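(R)-specific secondary-alkylsulfatase (Pseudomonas sp., PDB 4AXH) hydrolyses (R)-secondary-alkyl sulfates with strict inversion of configuration, yielding (S)-secondary alcohols and sulfate in a zinc-dependent reaction. Local coordinates at residues D183-A188 with N259-P264; A133-I138 with D148-A153. All blocks are in the same frame, centred on the assembly; numbering follows the deposited sequence.

Overall arrangement
Both contacts belong to the metallo-beta-lactamase domain and are buried on the same side of the chain's centre, with their own centres about 9 Å apart. Interaction 1 carries two zinc ligands, D183 and H184, and ties the turn that follows them to the loop 259-264. Interaction 2 joins the start of strand 135-138 to the loop 148-153, whose D148 belongs to the second shell of the same metal site. The two touch directly: ND1 of H184 lies 2.6 Å from OD2 of D148, and O of H184 lies 2.8 Å from N of T149, both probable hydrogen bonds. The side chain of A133 in interaction 2 also comes within about 5 Å of a bound zinc ion.

Interaction 1 (D183-A188 with N259-P264); sequences DHFGGA and NTLVAP. With ZN (zinc ion), chain C.
The ring of F185 lies obliquely against the side chain of L261, with F185 CE1 3.9 Å from L261 CG, and presents its edge to the loop backbone, where T260 O sits in the ring plane 3.4 Å from F185 CD1. This is the metal-binding corner of a metallo-beta-lactamase fold: the HxHxDH motif finishes with D183 and H184, and a type I turn from F185 to A188 follows. A chi1 of 62°, with CG between the backbone N and the carbonyl carbon, sets the F185 ring beside L261; helix 210-219 receives both side chains, A214 touching F185 and M211 and V215 touching L261. The direct hydrogen bonds from loop to turn converge on one acceptor. G186 O takes hydrogen bonds from T260 N at 2.6 Å and from T260 OG1 at 2.9 Å, the amide tilted 20° from the carbonyl plane and the hydroxyl well above it, 68° out. R189 N also bonds to that hydroxyl oxygen. Farther along, A188 CB packs on V262 CG1. At the other end of 183-188, D183 OD2 and H184 NE2 bind a zinc ion, whose coordination is completed by D310, H355 and a water. Between turn and loop, a second water bridges the backbones, donating to F185 O at 2.7 Å and accepting from V262 N at 2.7 Å.

Interaction 2 (A133-I138 with D148-A153); sequences ANMTII and DTLTTA
L150 lays its CD2 methyl over the backbone of the chain entering strand 135-138, 3.5 Å from A133 O and equally close to N134 C. The same methyl meets M135 CB at 3.8 Å, and the two side chains cross at about a right angle. M135 stretches out with CG anti to its own N (chi1 -176°), and that CG rests 3.5 Å from D148 O. A bend at chi3 (-74°) then turns CE toward L150 CG, 4.0 Å away. A water links the backbones, donating to N134 O at 2.8 Å and accepting only a weak bond from L150 N. D148 adds its CB, packed loosely against N134 O.

Around these contacts, polar groups fix both segments. D148 OD2 bonds to S178 OG and Q354 NE2, and through its link to the zinc ligand H184 it acts as a second-shell group that would help to orient, and perhaps polarise, that imidazole. N134 ND2 is anchored on the carbonyls of Q353 and N356, while D131 OD2 bonds to both A133 N and T151 OG1, tying the two segments through a shared carboxylate oxygen. In the fold, strand 135-138 runs antiparallel between strands 124-128 and 144-147; the loop 148-153 leads from the latter into helix 153-164. T152 sits at the N-cap of that helix, whose A159 packs on M135 and L150 and whose L160 packs on M135.

Interaction 1 (D183-A188 with N259-P264)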
ATOM      1  N   ASP A 183     -12.653 -17.949  -6.310  1.00 29.19           N
ATOM      2  CA  ASP A 183     -13.919 -18.038  -7.037  1.00 28.46           C
ATOM      3  C   ASP A 183     -13.709 -18.446  -8.493  1.00 32.99           C
ATOM      4  O   ASP A 183     -14.670 -18.587  -9.262  1.00 32.74           O
ATOM      5  CB  ASP A 183     -14.759 -16.738  -6.904  1.00 29.93           C
ATOM      6  CG  ASP A 183     -14.042 -15.404  -7.113  1.00 33.23           C
ATOM      7  OD1 ASP A 183     -12.851 -15.285  -6.715  1.00 31.22           O
ATOM      8  OD2 ASP A 183     -14.679 -14.464  -7.625  1.00 35.58           O
ATOM      9  N   HIS A 184     -12.447 -18.672  -8.866  1.00 29.28           N
ATOM     10  CA  HIS A 184     -12.109 -19.039 -10.226  1.00 27.77           C
ATOM     11  C   HIS A 184     -11.440 -20.400 -10.366  1.00 31.04           C
ATOM     12  O   HIS A 184     -11.642 -21.057 -11.395  1.00 32.33           O
ATOM     13  CB  HIS A 184     -11.368 -17.881 -10.911  1.00 28.15           C
ATOM     14  CG  HIS A 184     -12.186 -16.631 -10.938  1.00 31.35           C
ATOM     15  ND1 HIS A 184     -13.080 -16.376 -11.960  1.00 33.57           N
ATOM     16  CD2 HIS A 184     -12.300 -15.658 -10.008  1.00 33.57           C
ATOM     17  CE1 HIS A 184     -13.700 -15.255 -11.633  1.00 32.94           C
ATOM     18  NE2 HIS A 184     -13.253 -14.774 -10.469  1.00 33.48           N
ATOM     19  N   PHE A 185     -10.718 -20.869  -9.320  1.00 26.04           N
ATOM     20  CA  PHE A 185     -10.059 -22.190  -9.318  1.00 24.59           C
ATOM     21  C   PHE A 185     -10.655 -23.179  -8.295  1.00 30.71           C
ATOM     22  O   PHE A 185     -10.375 -24.384  -8.366  1.00 33.72           O
ATOM     23  CB  PHE A 185      -8.537 -22.048  -9.074  1.00 25.28           C
ATOM     24  CG  PHE A 185      -8.088 -21.452  -7.750  1.00 25.21           C
ATOM     25  CD1 PHE A 185      -8.127 -22.200  -6.578  1.00 27.56           C
ATOM     26  CD2 PHE A 185      -7.536 -20.177  -7.693  1.00 28.65           C
ATOM     27  CE1 PHE A 185      -7.712 -21.648  -5.353  1.00 29.12           C
ATOM     28  CE2 PHE A 185      -7.089 -19.631  -6.471  1.00 31.70           C
ATOM     29  CZ  PHE A 185      -7.197 -20.361  -5.307  1.00 29.21           C
ATOM     30  N   GLY A 186     -11.426 -22.654  -7.339  1.00 24.48           N
ATOM     31  CA  GLY A 186     -11.975 -23.370  -6.192  1.00 23.19           C
ATOM     32  C   GLY A 186     -12.734 -24.650  -6.400  1.00 27.07           C
ATOM     33  O   GLY A 186     -12.744 -25.495  -5.515  1.00 27.84           O
ATOM     34  N   GLY A 187     -13.400 -24.780  -7.534  1.00 24.78           N
ATOM     35  CA  GLY A 187     -14.202 -25.957  -7.840  1.00 23.66           C
ATOM     36  C   GLY A 187     -13.617 -26.924  -8.837  1.00 26.37           C
ATOM     37  O   GLY A 187     -14.303 -27.873  -9.234  1.00 26.36           O
ATOM     38  N   ALA A 188     -12.336 -26.731  -9.211  1.00 23.24           N
ATOM     39  CA  ALA A 188     -11.624 -27.611 -10.135  1.00 24.32           C
ATOM     40  C   ALA A 188     -11.736 -29.128  -9.790  1.00 28.87           C
ATOM     41  O   ALA A 188     -12.254 -29.871 -10.636  1.00 31.11           O
ATOM     42  CB  ALA A 188     -10.178 -27.179 -10.253  1.00 25.53           C
ATOM     43  N   ASN A 259     -13.454 -25.955  -1.050  1.00 35.56           N
ATOM     44  CA  ASN A 259     -12.559 -25.216  -1.937  1.00 34.37           C
ATOM     45  C   ASN A 259     -11.343 -26.090  -2.288  1.00 41.20           C
ATOM     46  O   ASN A 259     -10.690 -26.689  -1.417  1.00 40.65           O
ATOM     47  CB  ASN A 259     -12.125 -23.884  -1.324  1.00 31.68           C
ATOM     48  CG  ASN A 259     -13.259 -23.040  -0.797  1.00 52.86           C
ATOM     49  OD1 ASN A 259     -13.309 -22.679   0.391  1.00 46.35           O
ATOM     50  ND2 ASN A 259     -14.225 -22.743  -1.659  1.00 44.66           N
ATOM     51  N   THR A 260     -11.070 -26.182  -3.593  1.00 38.95           N
ATOM     52  CA  THR A 260     -10.031 -27.039  -4.152  1.00 38.33           C
ATOM     53  C   THR A 260      -8.963 -26.251  -4.887  1.00 42.05           C
ATOM     54  O   THR A 260      -9.173 -25.094  -5.250  1.00 41.91           O
ATOM     55  CB  THR A 260     -10.656 -28.136  -5.072  1.00 40.67           C
ATOM     56  OG1 THR A 260     -10.964 -27.580  -6.351  1.00 43.33           O
ATOM     57  CG2 THR A 260     -11.873 -28.839  -4.454  1.00 27.95           C
ATOM     58  N   LEU A 261      -7.818 -26.899  -5.119  1.00 39.39           N
ATOM     59  CA  LEU A 261      -6.701 -26.324  -5.846  1.00 40.24           C
ATOM     60  C   LEU A 261      -6.063 -27.400  -6.693  1.00 46.49           C
ATOM     61  O   LEU A 261      -5.384 -28.260  -6.153  1.00 50.32           O
ATOM     62  CB  LEU A 261      -5.674 -25.743  -4.874  1.00 40.33           C
ATOM     63  CG  LEU A 261      -4.975 -24.476  -5.309  1.00 46.00           C
ATOM     64  CD1 LEU A 261      -4.416 -23.724  -4.095  1.00 45.96           C
ATOM     65  CD2 LEU A 261      -3.904 -24.759  -6.312  1.00 49.76           C
ATOM     66  N   VAL A 262      -6.315 -27.407  -7.999  1.00 40.84           N
ATOM     67  CA  VAL A 262      -5.635 -28.349  -8.872  1.00 39.06           C
ATOM     68  C   VAL A 262      -4.582 -27.623  -9.703  1.00 44.48           C
ATOM     69  O   VAL A 262      -4.906 -26.729 -10.485  1.00 45.28           O
ATOM     70  CB  VAL A 262      -6.422 -29.503  -9.569  1.00 40.52           C
ATOM     71  CG1 VAL A 262      -7.833 -29.688  -9.020  1.00 39.30           C
ATOM     72  CG2 VAL A 262      -6.376 -29.426 -11.086  1.00 39.61           C
ATOM     73  N   ALA A 263      -3.309 -27.939  -9.441  1.00 40.42           N
ATOM     74  CA  ALA A 263      -2.160 -27.330 -10.095  1.00 39.25           C
ATOM     75  C   ALA A 263      -2.282 -27.248 -11.613  1.00 44.86           C
ATOM     76  O   ALA A 263      -2.697 -28.223 -12.247  1.00 45.93           O
ATOM     77  CB  ALA A 263      -0.901 -28.072  -9.717  1.00 39.65           C
ATOM     78  N   PRO A 264      -1.949 -26.082 -12.218  1.00 41.72           N
ATOM     79  CA  PRO A 264      -1.995 -25.970 -13.684  1.00 41.10           C
ATOM     80  C   PRO A 264      -0.919 -26.797 -14.409  1.00 44.95           C
ATOM     81  O   PRO A 264       0.104 -27.183 -13.848  1.00 42.20           O
ATOM     82  CB  PRO A 264      -1.797 -24.476 -13.934  1.00 42.64           C
ATOM     83  CG  PRO A 264      -1.911 -23.826 -12.589  1.00 47.48           C
ATOM     84  CD  PRO A 264      -1.467 -24.825 -11.614  1.00 42.99           C
TER
HETATM   85 ZN    ZN C 700     -14.024 -13.293  -9.322  1.00 33.36          ZN
HETATM   86  O   HOH W   1     -12.516 -12.849  -7.914  1.00 31.68           O
HETATM   87  O   HOH W   2      -7.915 -25.457  -8.946  1.00 30.38           O

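Interaction 2 (A133-I138 with D148-A153)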
ATOM      1  N   ALA A 133     -19.064 -16.463  -8.925  1.00 26.97           N
ATOM      2  CA  ALA A 133     -18.470 -16.280 -10.250  1.00 24.88           C
ATOM      3  C   ALA A 133     -19.219 -17.038 -11.378  1.00 27.74           C
ATOM      4  O   ALA A 133     -20.238 -17.675 -11.131  1.00 27.42           O
ATOM      5  CB  ALA A 133     -17.000 -16.651 -10.214  1.00 24.81           C
ATOM      6  N   ASN A 134     -18.726 -16.916 -12.613  1.00 24.48           N
ATOM      7  CA  ASN A 134     -19.269 -17.553 -13.806  1.00 25.59           C
ATOM      8  C   ASN A 134     -18.285 -18.572 -14.356  1.00 31.49           C
ATOM      9  O   ASN A 134     -17.059 -18.446 -14.158  1.00 29.17           O
ATOM     10  CB  ASN A 134     -19.540 -16.502 -14.926  1.00 29.87           C
ATOM     11  CG  ASN A 134     -20.413 -15.331 -14.545  1.00 43.79           C
ATOM     12  OD1 ASN A 134     -21.211 -15.362 -13.586  1.00 30.14           O
ATOM     13  ND2 ASN A 134     -20.286 -14.273 -15.311  1.00 31.54           N
ATOM     14  N   MET A 135     -18.838 -19.558 -15.102  1.00 29.45           N
ATOM     15  CA  MET A 135     -18.079 -20.596 -15.799  1.00 28.53           C
ATOM     16  C   MET A 135     -18.386 -20.420 -17.298  1.00 31.02           C
ATOM     17  O   MET A 135     -19.549 -20.446 -17.709  1.00 29.86           O
ATOM     18  CB  MET A 135     -18.526 -22.000 -15.306  1.00 31.27           C
ATOM     19  CG  MET A 135     -17.728 -23.180 -15.895  1.00 34.87           C
ATOM     20  SD  MET A 135     -18.545 -24.796 -15.656  1.00 38.87           S
ATOM     21  CE  MET A 135     -18.253 -25.071 -13.869  1.00 35.38           C
ATOM     22  N   THR A 136     -17.361 -20.220 -18.094  1.00 27.77           N
ATOM     23  CA  THR A 136     -17.516 -20.123 -19.543  1.00 28.59           C
ATOM     24  C   THR A 136     -17.263 -21.532 -20.137  1.00 35.09           C
ATOM     25  O   THR A 136     -16.228 -22.142 -19.852  1.00 35.21           O
ATOM     26  CB  THR A 136     -16.544 -19.098 -20.102  1.00 39.10           C
ATOM     27  OG1 THR A 136     -16.738 -17.834 -19.436  1.00 35.47           O
ATOM     28  CG2 THR A 136     -16.648 -18.974 -21.616  1.00 38.81           C
ATOM     29  N   ILE A 137     -18.227 -22.055 -20.907  1.00 31.77           N
ATOM     30  CA  ILE A 137     -18.098 -23.364 -21.540  1.00 31.67           C
ATOM     31  C   ILE A 137     -17.973 -23.239 -23.051  1.00 35.99           C
ATOM     32  O   ILE A 137     -18.951 -22.913 -23.711  1.00 36.74           O
ATOM     33  CB  ILE A 137     -19.203 -24.372 -21.138  1.00 33.84           C
ATOM     34  CG1 ILE A 137     -19.297 -24.515 -19.623  1.00 33.05           C
ATOM     35  CG2 ILE A 137     -18.922 -25.726 -21.801  1.00 34.67           C
ATOM     36  CD1 ILE A 137     -20.670 -24.767 -19.097  1.00 36.72           C
ATOM     37  N   ILE A 138     -16.779 -23.504 -23.584  1.00 32.91           N
ATOM     38  CA  ILE A 138     -16.490 -23.490 -25.024  1.00 33.09           C
ATOM     39  C   ILE A 138     -16.601 -24.935 -25.492  1.00 38.22           C
ATOM     40  O   ILE A 138     -15.984 -25.829 -24.901  1.00 37.41           O
ATOM     41  CB  ILE A 138     -15.086 -22.913 -25.377  1.00 36.39           C
ATOM     42  CG1 ILE A 138     -14.715 -21.680 -24.557  1.00 37.66           C
ATOM     43  CG2 ILE A 138     -14.947 -22.638 -26.859  1.00 37.25           C
ATOM     44  CD1 ILE A 138     -13.169 -21.444 -24.455  1.00 41.33           C
ATOM     45  N   ASP A 148     -12.530 -21.053 -16.095  1.00 27.39           N
ATOM     46  CA  ASP A 148     -12.810 -21.062 -14.669  1.00 26.06           C
ATOM     47  C   ASP A 148     -13.646 -22.233 -14.186  1.00 31.95           C
ATOM     48  O   ASP A 148     -14.344 -22.898 -14.975  1.00 29.85           O
ATOM     49  CB  ASP A 148     -13.210 -19.690 -14.110  1.00 27.41           C
ATOM     50  CG  ASP A 148     -12.093 -18.684 -14.243  1.00 28.57           C
ATOM     51  OD1 ASP A 148     -10.936 -19.106 -14.426  1.00 26.09           O
ATOM     52  OD2 ASP A 148     -12.379 -17.473 -14.200  1.00 31.41           O
ATOM     53  N   THR A 149     -13.533 -22.525 -12.873  1.00 30.66           N
ATOM     54  CA  THR A 149     -14.176 -23.686 -12.261  1.00 31.05           C
ATOM     55  C   THR A 149     -15.036 -23.337 -11.027  1.00 36.08           C
ATOM     56  O   THR A 149     -15.266 -24.199 -10.168  1.00 35.78           O
ATOM     57  CB  THR A 149     -13.072 -24.681 -11.900  1.00 34.01           C
ATOM     58  OG1 THR A 149     -12.261 -24.072 -10.906  1.00 33.09           O
ATOM     59  CG2 THR A 149     -12.207 -25.085 -13.096  1.00 27.30           C
ATOM     60  N   LEU A 150     -15.506 -22.070 -10.946  1.00 30.72           N
ATOM     61  CA  LEU A 150     -16.298 -21.526  -9.842  1.00 28.06           C
ATOM     62  C   LEU A 150     -15.532 -21.600  -8.477  1.00 32.31           C
ATOM     63  O   LEU A 150     -14.339 -21.928  -8.461  1.00 32.23           O
ATOM     64  CB  LEU A 150     -17.713 -22.143  -9.786  1.00 27.15           C
ATOM     65  CG  LEU A 150     -18.574 -22.181 -11.074  1.00 29.57           C
ATOM     66  CD1 LEU A 150     -19.932 -22.797 -10.800  1.00 27.59           C
ATOM     67  CD2 LEU A 150     -18.765 -20.799 -11.672  1.00 25.27           C
ATOM     68  N   THR A 151     -16.213 -21.274  -7.350  1.00 26.18           N
ATOM     69  CA  THR A 151     -15.636 -21.197  -6.003  1.00 24.41           C
ATOM     70  C   THR A 151     -15.544 -22.549  -5.297  1.00 28.18           C
ATOM     71  O   THR A 151     -14.624 -22.763  -4.500  1.00 28.68           O
ATOM     72  CB  THR A 151     -16.499 -20.240  -5.125  1.00 24.58           C
ATOM     73  OG1 THR A 151     -16.895 -19.113  -5.886  1.00 23.63           O
ATOM     74  CG2 THR A 151     -15.797 -19.769  -3.904  1.00 22.02           C
ATOM     75  N   THR A 152     -16.558 -23.406  -5.487  1.00 22.83           N
ATOM     76  CA  THR A 152     -16.658 -24.662  -4.771  1.00 21.75           C
ATOM     77  C   THR A 152     -16.889 -25.856  -5.674  1.00 27.61           C
ATOM     78  O   THR A 152     -17.409 -25.714  -6.782  1.00 26.98           O
ATOM     79  CB  THR A 152     -17.731 -24.551  -3.700  1.00 26.62           C
ATOM     80  OG1 THR A 152     -19.025 -24.608  -4.310  1.00 26.52           O
ATOM     81  CG2 THR A 152     -17.604 -23.274  -2.863  1.00 25.69           C
ATOM     82  N   ALA A 153     -16.529 -27.051  -5.191  1.00 26.30           N
ATOM     83  CA  ALA A 153     -16.695 -28.298  -5.941  1.00 25.18           C
ATOM     84  C   ALA A 153     -18.180 -28.578  -6.232  1.00 26.63           C
ATOM     85  O   ALA A 153     -18.528 -29.042  -7.335  1.00 25.81           O
ATOM     86  CB  ALA A 153     -16.059 -29.437  -5.153  1.00 26.14           C
TER
HETATM   87  O   HOH W   3     -15.659 -19.337 -11.873  1.00 27.78           O